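Local coordinates for 16S rRNA processing protein (Pseudomonas aeruginosa, PDB 2F1L) that probably acts as an accessory factor in the late assembly of the 30S ribosomal subunit, needed for efficient processing of 16S rRNA, at residues Q64-V68 / A79-G83; L45-L49 / L72-L77; G166-L170 / R180-D184. One frame throughout, in Å; residues are numbered along the deposited sequence.

Interaction 1: residues Q64-V68 / A79-G83; sequences QAELV and AKLKG
Leu-67 and Leu-81 face each other as a non-hydrogen-bonded antiparallel pair, and two backbone bonds bracket them. On one side Lys-82 N donates to Glu-66 O at 2.8 Å; on the other Val-68 N donates to Lys-80 O over the same length. Glu-66 O is also approached by Leu-81 CA at 3.3 Å, a CA-H...O contact of the kind found between antiparallel strands. A water adds a third backbone link, accepting from Glu-66 N and donating to Lys-82 O.

The apolar contacts lie on the face that carries the two leucines. With CG of Leu-67 anti to the backbone N (chi1 177°), its CD1 comes within 3.9 Å of Ala-79 CB and also meets CD2 of Leu-81. The other methyl of Leu-81, CD1, reaches back to Ala-65 CB at 4.2 Å. Trp-54 of strand 53-58 packs against both leucines, whereas strand 35-40 borders Ala-79.

The other face carries Val-68 with the aliphatic parts of Glu-66 and Lys-82. Val-68 CG2 lies 3.9 Å from Lys-82 CB, and Glu-66 CB touches that same carbon. Lys-80 turns its amino group to a salt bridge with Asp-85.

The contact thus joins the two arms of a beta hairpin in the RimM N-terminal domain: main-chain bonds set the pairing, one face is a largely buried apolar layer, and on the other Val-68 and Lys-82 lie exposed.

Interaction 2: residues L45-L49 / L72-L77; sequences LDNLL and LHGKVL
Leu-45, Leu-77 and Leu-72 supply most of the surface buried here, and Leu-45 the largest share. Its side chain points at the hairpin end, with CG anti to the backbone N (chi1 -161°), and CD2 does most of the touching. Leu-45 CD2 sits 3.5 Å from the carbonyl oxygen Lys-75 O and 3.9 Å from Lys-75 CD, where the leucine crosses the lysine chain at about a right angle. It also meets Leu-72 CD2 at 4.3 Å.

Leu-77, just after the turn, packs against the 3-10 segment 47-49. Its CD2 meets Leu-49 CD2 tip to tip at 3.5 Å and Leu-48 CD2 at 4.1 Å, while CD1, the other branch, faces Leu-45 CG. Leu-72 completes the apolar patch through a single methyl, CD2, which lies 4.2 Å from Asp-46 CB as well as against Leu-45.

The contact is mostly aliphatic, with one methyl set against a carbonyl oxygen; the polar bonds named here run within each segment or to other parts of the chain. Leu-49 N bonds to Asp-46 O, closing the turn of the 45-49 loop, and His-73 N bonds to Val-76 O across a type II' turn with Gly-74 at its second position. The carboxylate of Asp-46 is held by Ser-171.

The loop between strands 35-40 and 53-58 thus lies over the end of the hairpin 61-73/76-81. Leu-48 and Leu-77 rest on strand 35-40, and the loop's backbone pairs with Val-169 and Leu-170 of the PRC barrel domain, with Leu-45 and Lys-75 packing on Leu-170.

Interaction 3: residues G166-L170 / R180-D184; sequences GQCVL and RVDWD
Cys-168 and Leu-170 each bond to the opposite segment through the backbone, on either side of the non-hydrogen-bonded antiparallel pair Val-169 and Val-181. Asp-182 N gives its hydrogen to Cys-168 O at 2.8 Å, and Leu-170 N reaches Arg-180 O at the same length. Cys-168 O also receives a CA-H...O contact from Val-181 CA at 3.1 Å.

Leu-170 covers Arg-180 and Asp-182 with its side chain. Its CB lies 3.4 Å from Arg-180 O, and the leucine side chain lies obliquely across those of Arg-180 and Asp-182, its CD1 4.1 Å from Arg-180 CG. The arginine chain bends at chi2 and chi3 and leads its guanidinium away to Asp-125 O, so its side chain meets Leu-170 through CG. The carboxylate of Asp-182 forms a salt bridge with Lys-75.

Cys-168 has SG anti to the backbone N (chi1 -179°), which places the sulfur beside Trp-183. There SG stands 3.9 Å from Trp-183 CE3, oblique to the indole, in a sulfur-aromatic contact; it also packs on Val-181 CB. Leu-162 and Pro-163 border both the cysteine and the tryptophan, and Gln-167 of the second subunit packs on that indole.

In this hairpin of the PRC barrel domain, the two arms are tied by their main chains, and the side chains add an aliphatic cover on one side and a sulfur-aromatic patch on the other, continuing into the subunit interface.

Interactions 1 and 3 each join the arms of a beta hairpin, one in each domain, and they do not touch: their nearest atoms are about 13 Å apart. Interaction 2 differs in chemistry, being a loop packed on a hairpin end mainly by aliphatic side chains. All three are partly buried, yet interaction 2 lies nearest the middle of the chain and interaction 1 farthest out. Interactions 1 and 2 share strands 61-73 and 76-81 and meet where Leu-67 CD2 packs on Leu-49 O. Between interactions 2 and 3 the junction is polar as well as apolar: Lys-75 NZ forms a salt bridge with Asp-182 OD2, 2.7 Å away, across the domain boundary.

Interaction 1: residues Q64-V68 / A79-G83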
loop_
_atom_site.group_PDB
_atom_site.type_symbol
_atom_site.label_atom_id
_atom_site.label_comp_id
_atom_site.label_asym_id
_atom_site.label_seq_id
_atom_site.Cartn_x
_atom_site.Cartn_y
_atom_site.Cartn_z
ATOM N N GLN A 64 -15.884 -20.739 13.465
ATOM C CA GLN A 64 -15.425 -19.787 14.482
ATOM C C GLN A 64 -14.115 -20.217 15.061
ATOM O O GLN A 64 -13.925 -21.388 15.292
ATOM C CB GLN A 64 -16.426 -19.720 15.635
ATOM C CG GLN A 64 -17.790 -19.186 15.243
ATOM C CD GLN A 64 -17.704 -17.804 14.599
ATOM O OE1 GLN A 64 -16.886 -16.961 15.010
ATOM N NE2 GLN A 64 -18.528 -17.569 13.573
ATOM N N ALA A 65 -13.215 -19.270 15.311
ATOM C CA ALA A 65 -11.933 -19.575 15.931
ATOM C C ALA A 65 -11.498 -18.460 16.871
ATOM O O ALA A 65 -11.891 -17.308 16.689
ATOM C CB ALA A 65 -10.908 -19.794 14.883
ATOM N N GLU A 66 -10.712 -18.824 17.889
ATOM C CA GLU A 66 -10.166 -17.876 18.875
ATOM C C GLU A 66 -8.661 -17.773 18.774
ATOM O O GLU A 66 -7.957 -18.774 18.881
ATOM C CB GLU A 66 -10.502 -18.299 20.304
ATOM C CG GLU A 66 -11.990 -18.282 20.562
ATOM C CD GLU A 66 -12.360 -17.859 21.976
ATOM O OE1 GLU A 66 -12.299 -16.635 22.315
ATOM O OE2 GLU A 66 -12.734 -18.777 22.722
ATOM N N LEU A 67 -8.185 -16.552 18.609
ATOM C CA LEU A 67 -6.766 -16.232 18.536
ATOM C C LEU A 67 -6.215 -16.170 19.940
ATOM O O LEU A 67 -6.620 -15.324 20.733
ATOM C CB LEU A 67 -6.592 -14.852 17.884
ATOM C CG LEU A 67 -5.150 -14.348 17.793
ATOM C CD1 LEU A 67 -4.397 -15.202 16.844
ATOM C CD2 LEU A 67 -5.083 -12.899 17.334
ATOM N N VAL A 68 -5.280 -17.054 20.247
ATOM C CA VAL A 68 -4.602 -17.038 21.536
ATOM C C VAL A 68 -3.510 -16.003 21.501
ATOM O O VAL A 68 -3.466 -15.159 22.329
ATOM C CB VAL A 68 -3.966 -18.386 21.855
ATOM C CG1 VAL A 68 -3.142 -18.291 23.156
ATOM C CG2 VAL A 68 -5.064 -19.447 21.962
ATOM N N ALA A 79 -0.013 -17.365 13.810
ATOM C CA ALA A 79 -1.114 -17.239 14.731
ATOM C C ALA A 79 -1.359 -18.577 15.405
ATOM O O ALA A 79 -1.318 -19.603 14.737
ATOM C CB ALA A 79 -2.330 -16.832 13.978
ATOM N N LYS A 80 -1.578 -18.537 16.719
ATOM C CA LYS A 80 -1.923 -19.700 17.510
ATOM C C LYS A 80 -3.402 -19.602 17.828
ATOM O O LYS A 80 -3.833 -18.650 18.470
ATOM C CB LYS A 80 -1.089 -19.749 18.803
ATOM C CG LYS A 80 -1.325 -20.988 19.722
ATOM C CD LYS A 80 -0.718 -22.283 19.142
ATOM C CE LYS A 80 -1.026 -23.555 19.982
ATOM N NZ LYS A 80 -2.463 -23.619 20.314
ATOM N N LEU A 81 -4.173 -20.584 17.362
ATOM C CA LEU A 81 -5.614 -20.650 17.625
ATOM C C LEU A 81 -5.918 -21.651 18.740
ATOM O O LEU A 81 -5.248 -22.683 18.880
ATOM C CB LEU A 81 -6.381 -21.022 16.364
ATOM C CG LEU A 81 -6.023 -20.219 15.109
ATOM C CD1 LEU A 81 -6.880 -20.694 13.978
ATOM C CD2 LEU A 81 -6.201 -18.737 15.326
ATOM N N LYS A 82 -6.950 -21.345 19.526
ATOM C CA LYS A 82 -7.230 -22.118 20.723
ATOM C C LYS A 82 -7.585 -23.519 20.299
ATOM O O LYS A 82 -8.371 -23.703 19.391
ATOM C CB LYS A 82 -8.352 -21.500 21.565
ATOM C CG LYS A 82 -8.517 -22.200 22.894
ATOM C CD LYS A 82 -9.434 -21.470 23.846
ATOM C CE LYS A 82 -9.642 -22.320 25.071
ATOM N NZ LYS A 82 -10.913 -21.967 25.752
ATOM N N GLY A 83 -6.948 -24.495 20.932
ATOM C CA GLY A 83 -7.220 -25.908 20.676
ATOM C C GLY A 83 -6.720 -26.463 19.352
ATOM O O GLY A 83 -7.095 -27.572 18.974
HETATM O O HOH W 1 -10.077 -21.632 18.108
#

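Interaction 2: residues L45-L49 / L72-L77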
loop_
_atom_site.group_PDB
_atom_site.type_symbol
_atom_site.label_atom_id
_atom_site.label_comp_id
_atom_site.label_asym_id
_atom_site.label_seq_id
_atom_site.Cartn_x
_atom_site.Cartn_y
_atom_site.Cartn_z
ATOM N N LEU A 45 -0.179 -3.448 9.726
ATOM C CA LEU A 45 -0.187 -4.878 9.456
ATOM C C LEU A 45 -0.545 -5.735 10.680
ATOM O O LEU A 45 -1.196 -6.779 10.542
ATOM C CB LEU A 45 1.157 -5.334 8.912
ATOM C CG LEU A 45 1.206 -6.679 8.170
ATOM C CD1 LEU A 45 0.328 -6.661 6.969
ATOM C CD2 LEU A 45 2.638 -6.955 7.746
ATOM N N ASP A 46 -0.120 -5.322 11.872
ATOM C CA ASP A 46 -0.206 -6.231 13.023
ATOM C C ASP A 46 -1.524 -6.125 13.750
ATOM O O ASP A 46 -1.745 -6.790 14.722
ATOM C CB ASP A 46 0.964 -6.028 13.998
ATOM C CG ASP A 46 0.901 -4.726 14.722
ATOM O OD1 ASP A 46 -0.059 -3.970 14.480
ATOM O OD2 ASP A 46 1.839 -4.445 15.505
ATOM N N ASN A 47 -2.398 -5.292 13.233
ATOM C CA ASN A 47 -3.643 -4.996 13.838
ATOM C C ASN A 47 -4.579 -6.179 13.839
ATOM O O ASN A 47 -5.409 -6.316 14.706
ATOM C CB ASN A 47 -4.262 -3.834 13.080
ATOM C CG ASN A 47 -5.508 -3.338 13.732
ATOM O OD1 ASN A 47 -5.482 -3.014 14.901
ATOM N ND2 ASN A 47 -6.623 -3.307 12.993
ATOM N N LEU A 48 -4.424 -7.051 12.858
ATOM C CA LEU A 48 -5.100 -8.334 12.872
ATOM C C LEU A 48 -5.016 -9.046 14.230
ATOM O O LEU A 48 -5.961 -9.690 14.643
ATOM C CB LEU A 48 -4.514 -9.218 11.774
ATOM C CG LEU A 48 -5.066 -10.642 11.655
ATOM C CD1 LEU A 48 -6.526 -10.575 11.422
ATOM C CD2 LEU A 48 -4.459 -11.354 10.535
ATOM N N LEU A 49 -3.893 -8.936 14.921
ATOM C CA LEU A 49 -3.662 -9.662 16.209
ATOM C C LEU A 49 -4.508 -9.096 17.347
ATOM O O LEU A 49 -4.627 -9.705 18.411
ATOM C CB LEU A 49 -2.178 -9.639 16.605
ATOM C CG LEU A 49 -1.198 -10.270 15.575
ATOM C CD1 LEU A 49 0.268 -10.153 16.002
ATOM C CD2 LEU A 49 -1.554 -11.738 15.303
ATOM N N LEU A 72 4.305 -11.210 13.858
ATOM C CA LEU A 72 4.801 -11.083 12.507
ATOM C C LEU A 72 6.148 -11.820 12.352
ATOM O O LEU A 72 6.986 -11.822 13.245
ATOM C CB LEU A 72 5.054 -9.621 12.164
ATOM C CG LEU A 72 3.995 -8.532 12.250
ATOM C CD1 LEU A 72 4.568 -7.249 11.655
ATOM C CD2 LEU A 72 2.768 -8.915 11.517
ATOM N N HIS A 73 6.317 -12.426 11.194
ATOM C CA HIS A 73 7.590 -12.904 10.708
ATOM C C HIS A 73 7.805 -12.239 9.337
ATOM O O HIS A 73 7.294 -12.684 8.335
ATOM C CB HIS A 73 7.568 -14.423 10.573
ATOM C CG HIS A 73 7.514 -15.154 11.878
ATOM N ND1 HIS A 73 8.623 -15.314 12.694
ATOM C CD2 HIS A 73 6.502 -15.825 12.485
ATOM C CE1 HIS A 73 8.290 -16.032 13.758
ATOM N NE2 HIS A 73 7.009 -16.355 13.661
ATOM N N GLY A 74 8.517 -11.130 9.300
ATOM C CA GLY A 74 8.635 -10.359 8.081
ATOM C C GLY A 74 7.328 -9.655 7.853
ATOM O O GLY A 74 6.886 -8.860 8.702
ATOM N N LYS A 75 6.675 -9.998 6.750
ATOM C CA LYS A 75 5.392 -9.389 6.436
ATOM C C LYS A 75 4.251 -10.401 6.479
ATOM O O LYS A 75 3.151 -10.070 6.155
ATOM C CB LYS A 75 5.466 -8.697 5.088
ATOM C CG LYS A 75 6.456 -7.516 5.046
ATOM C CD LYS A 75 5.894 -6.290 5.712
ATOM C CE LYS A 75 4.960 -5.508 4.796
ATOM N NZ LYS A 75 5.712 -5.015 3.581
ATOM N N VAL A 76 4.495 -11.631 6.901
ATOM C CA VAL A 76 3.382 -12.535 7.207
ATOM C C VAL A 76 3.264 -12.712 8.690
ATOM O O VAL A 76 4.196 -12.374 9.428
ATOM C CB VAL A 76 3.581 -13.932 6.642
ATOM C CG1 VAL A 76 3.616 -13.889 5.095
ATOM C CG2 VAL A 76 4.861 -14.591 7.222
ATOM N N LEU A 77 2.151 -13.293 9.131
ATOM C CA LEU A 77 1.947 -13.525 10.528
ATOM C C LEU A 77 1.905 -15.009 10.835
ATOM O O LEU A 77 1.501 -15.796 9.984
ATOM C CB LEU A 77 0.631 -12.941 10.963
ATOM C CG LEU A 77 0.603 -11.450 11.249
ATOM C CD1 LEU A 77 0.628 -10.699 9.946
ATOM C CD2 LEU A 77 -0.691 -11.083 12.008
#

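Interaction 3: residues G166-L170 / R180-D184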
loop_
_atom_site.group_PDB
_atom_site.type_symbol
_atom_site.label_atom_id
_atom_site.label_comp_id
_atom_site.label_asym_id
_atom_site.label_seq_id
_atom_site.Cartn_x
_atom_site.Cartn_y
_atom_site.Cartn_z
ATOM N N GLY A 166 -0.955 -0.938 5.424
ATOM C CA GLY A 166 -0.318 -2.061 6.112
ATOM C C GLY A 166 0.871 -2.675 5.381
ATOM O O GLY A 166 1.698 -3.334 6.005
ATOM N N GLN A 167 0.963 -2.488 4.063
ATOM C CA GLN A 167 2.146 -2.910 3.375
ATOM C C GLN A 167 3.335 -2.129 3.894
ATOM O O GLN A 167 4.507 -2.601 3.804
ATOM C CB GLN A 167 1.992 -2.702 1.857
ATOM C CG GLN A 167 3.153 -3.271 1.053
ATOM C CD GLN A 167 2.951 -3.251 -0.450
ATOM O OE1 GLN A 167 3.872 -3.593 -1.181
ATOM N NE2 GLN A 167 1.763 -2.877 -0.920
ATOM N N CYS A 168 3.034 -0.929 4.411
ATOM C CA CYS A 168 4.045 -0.006 4.911
ATOM C C CYS A 168 4.115 0.091 6.448
ATOM O O CYS A 168 5.194 -0.067 7.068
ATOM C CB CYS A 168 3.813 1.385 4.352
ATOM S SG CYS A 168 5.073 2.554 4.941
ATOM N N VAL A 169 2.973 0.379 7.063
ATOM C CA VAL A 169 2.930 0.577 8.522
ATOM C C VAL A 169 2.746 -0.766 9.172
ATOM O O VAL A 169 1.699 -1.382 9.024
ATOM C CB VAL A 169 1.778 1.516 8.954
ATOM C CG1 VAL A 169 1.739 1.643 10.505
ATOM C CG2 VAL A 169 1.963 2.863 8.332
ATOM N N LEU A 170 3.739 -1.229 9.905
ATOM C CA LEU A 170 3.625 -2.565 10.515
ATOM C C LEU A 170 3.018 -2.533 11.925
ATOM O O LEU A 170 2.258 -3.436 12.300
ATOM C CB LEU A 170 5.005 -3.235 10.576
ATOM C CG LEU A 170 5.773 -3.260 9.254
ATOM C CD1 LEU A 170 6.960 -4.124 9.360
ATOM C CD2 LEU A 170 4.870 -3.755 8.145
ATOM N N ARG A 180 6.746 1.250 13.550
ATOM C CA ARG A 180 7.625 0.395 12.785
ATOM C C ARG A 180 7.036 0.297 11.386
ATOM O O ARG A 180 5.833 0.028 11.239
ATOM C CB ARG A 180 7.731 -0.947 13.417
ATOM C CG ARG A 180 8.400 -1.983 12.582
ATOM C CD ARG A 180 9.894 -1.845 12.557
ATOM N NE ARG A 180 10.483 -2.356 13.783
ATOM C CZ ARG A 180 11.771 -2.259 14.111
ATOM N NH1 ARG A 180 12.635 -1.698 13.291
ATOM N NH2 ARG A 180 12.196 -2.741 15.274
ATOM N N VAL A 181 7.908 0.515 10.380
ATOM C CA VAL A 181 7.527 0.540 8.978
ATOM C C VAL A 181 8.431 -0.315 8.156
ATOM O O VAL A 181 9.550 -0.638 8.566
ATOM C CB VAL A 181 7.534 1.943 8.364
ATOM C CG1 VAL A 181 6.601 2.850 9.169
ATOM C CG2 VAL A 181 8.937 2.507 8.317
ATOM N N ASP A 182 7.891 -0.737 7.011
ATOM C CA ASP A 182 8.666 -1.405 6.005
ATOM C C ASP A 182 8.736 -0.448 4.864
ATOM O O ASP A 182 7.717 -0.134 4.245
ATOM C CB ASP A 182 8.014 -2.716 5.573
ATOM C CG ASP A 182 8.869 -3.493 4.605
ATOM O OD1 ASP A 182 10.109 -3.338 4.607
ATOM O OD2 ASP A 182 8.296 -4.320 3.886
ATOM N N TRP A 183 9.929 0.065 4.651
ATOM C CA TRP A 183 10.181 1.115 3.678
ATOM C C TRP A 183 11.665 1.144 3.344
ATOM O O TRP A 183 12.502 0.974 4.212
ATOM C CB TRP A 183 9.734 2.490 4.200
ATOM C CG TRP A 183 9.585 3.490 3.089
ATOM C CD1 TRP A 183 10.413 4.520 2.802
ATOM C CD2 TRP A 183 8.564 3.501 2.082
ATOM N NE1 TRP A 183 9.958 5.190 1.701
ATOM C CE2 TRP A 183 8.834 4.568 1.234
ATOM C CE3 TRP A 183 7.435 2.708 1.834
ATOM C CZ2 TRP A 183 8.029 4.878 0.164
ATOM C CZ3 TRP A 183 6.639 3.012 0.791
ATOM C CH2 TRP A 183 6.928 4.098 -0.042
ATOM N N ASP A 184 11.970 1.351 2.072
ATOM C CA ASP A 184 13.338 1.419 1.611
ATOM C C ASP A 184 13.809 2.868 1.807
ATOM O O ASP A 184 13.255 3.813 1.232
ATOM C CB ASP A 184 13.361 0.988 0.155
ATOM C CG ASP A 184 14.694 1.139 -0.474
ATOM O OD1 ASP A 184 15.594 1.746 0.151
ATOM O OD2 ASP A 184 14.831 0.664 -1.619
#